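Local coordinates for protein thiosulfate sulfurtransferase YnjE (Escherichia coli, PDB 2WLR) that catalyses the transfer of sulfur from thiosulfate to cyanide, giving thiocyanate and sulfite, through a cysteine persulfide intermediate, at residues D212-A217 and T367-S372. Sequence-based numbering, arbitrary orientation.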
# COMPACT_ATOMS: atom_id res chain seq x y z
N ASP A 212 5.72 9.83 -4.68
CA ASP A 212 5.56 8.40 -4.99
C ASP A 212 5.50 7.66 -3.66
O ASP A 212 6.33 7.87 -2.78
CB ASP A 212 6.76 7.88 -5.78
CG ASP A 212 6.97 8.62 -7.09
OD1 ASP A 212 6.00 8.86 -7.85
OD2 ASP A 212 8.14 8.95 -7.36
N VAL A 213 4.53 6.75 -3.53
CA VAL A 213 4.32 6.05 -2.28
C VAL A 213 5.57 5.27 -1.89
O VAL A 213 5.90 5.22 -0.72
CB VAL A 213 3.10 5.14 -2.38
CG1 VAL A 213 3.00 4.22 -1.17
CG2 VAL A 213 1.81 5.98 -2.51
N TYR A 214 6.24 4.65 -2.86
CA TYR A 214 7.38 3.80 -2.53
C TYR A 214 8.55 4.49 -1.87
O TYR A 214 9.27 3.83 -1.12
CB TYR A 214 7.77 2.86 -3.67
CG TYR A 214 8.47 3.41 -4.90
CD1 TYR A 214 8.44 4.76 -5.27
CD2 TYR A 214 9.19 2.52 -5.72
CE1 TYR A 214 9.10 5.20 -6.41
CE2 TYR A 214 9.85 2.97 -6.85
CZ TYR A 214 9.81 4.30 -7.17
OH TYR A 214 10.48 4.71 -8.31
N ALA A 215 8.71 5.79 -2.08
CA ALA A 215 9.74 6.52 -1.35
C ALA A 215 9.42 6.59 0.13
O ALA A 215 10.30 6.37 0.98
CB ALA A 215 9.93 7.93 -1.95
N ALA A 216 8.17 6.94 0.44
CA ALA A 216 7.70 6.98 1.81
C ALA A 216 7.78 5.59 2.46
O ALA A 216 8.16 5.45 3.63
CB ALA A 216 6.30 7.52 1.87
N ALA A 217 7.43 4.55 1.70
CA ALA A 217 7.42 3.21 2.21
C ALA A 217 8.81 2.72 2.57
O ALA A 217 9.00 1.98 3.54
CB ALA A 217 6.77 2.23 1.22
N THR A 367 16.60 -2.72 -5.50
CA THR A 367 17.32 -2.23 -4.34
C THR A 367 16.49 -2.04 -3.07
O THR A 367 17.04 -1.73 -2.02
CB THR A 367 18.07 -0.90 -4.62
OG1 THR A 367 17.14 0.18 -4.76
CG2 THR A 367 19.00 -0.99 -5.87
N GLY A 368 15.16 -2.17 -3.15
CA GLY A 368 14.33 -2.25 -1.91
C GLY A 368 13.10 -1.35 -1.88
O GLY A 368 12.24 -1.56 -1.02
N TRP A 369 12.97 -0.35 -2.77
CA TRP A 369 11.85 0.62 -2.67
C TRP A 369 10.47 -0.01 -2.94
O TRP A 369 9.55 0.12 -2.14
CB TRP A 369 12.01 1.80 -3.61
CG TRP A 369 13.01 2.83 -3.23
CD1 TRP A 369 14.21 2.66 -2.57
CD2 TRP A 369 12.91 4.21 -3.53
NE1 TRP A 369 14.84 3.86 -2.47
CE2 TRP A 369 14.06 4.83 -3.04
CE3 TRP A 369 11.95 4.99 -4.19
CZ2 TRP A 369 14.28 6.20 -3.18
CZ3 TRP A 369 12.16 6.36 -4.31
CH2 TRP A 369 13.31 6.94 -3.81
N ARG A 370 10.31 -0.70 -4.07
CA ARG A 370 9.00 -1.29 -4.38
C ARG A 370 8.64 -2.37 -3.34
O ARG A 370 7.49 -2.48 -2.93
CB ARG A 370 9.02 -1.88 -5.79
CG ARG A 370 9.14 -0.85 -6.88
CD ARG A 370 9.32 -1.50 -8.25
NE ARG A 370 10.69 -1.97 -8.40
CZ ARG A 370 11.13 -2.61 -9.48
NH1 ARG A 370 10.30 -2.91 -10.47
NH2 ARG A 370 12.41 -2.96 -9.56
N ALA A 371 9.62 -3.17 -2.92
CA ALA A 371 9.44 -4.16 -1.88
C ALA A 371 8.95 -3.54 -0.58
O ALA A 371 8.19 -4.18 0.17
CB ALA A 371 10.76 -4.90 -1.64
N SER A 372 9.36 -2.31 -0.31
CA SER A 372 8.91 -1.66 0.91
C SER A 372 7.46 -1.27 0.85
O SER A 372 6.76 -1.35 1.86
CB SER A 372 9.75 -0.43 1.18
OG SER A 372 11.13 -0.78 1.31
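The hydroxyl OG of S372 donates to the carbonyl O of G368 at 2.7 Å, 32° from the carbonyl plane, while the backbone N of S372 adds a weak bond to the same oxygen. This grip engages the hydroxyl at the start of helix 369-380, and S372 meets helix 213-226 through carbon, its CB 3.5 Å from the carbonyl O of A217. No hydrogen bond joins the two segments; shape does the work. W369 and Y214 form a T-shaped pair with planes at 83°, the indole edge bringing CE3 over the centre of the phenol face. With its CG wedged between backbone N and carbonyl carbon (chi1 73°), the Y214 ring also lies alongside R370, whose CG sits 3.6 Å from CD2. The indole in turn offers a face to A215, whose CA makes a CH-pi contact, and its NE1 hydrogen-bonds the carboxylate of E178. A serine in place of Y214 would probably leave the W369 edge without its aromatic face and the aliphatic part of R370 less supported. Beyond that stem, the guanidinium of R370, which by analogy with related enzymes probably binds substrate, reaches Y306, E298 and the oxidised catalytic cysteine: two rhodanese domains pack helix against helix beside the active-site loop of one.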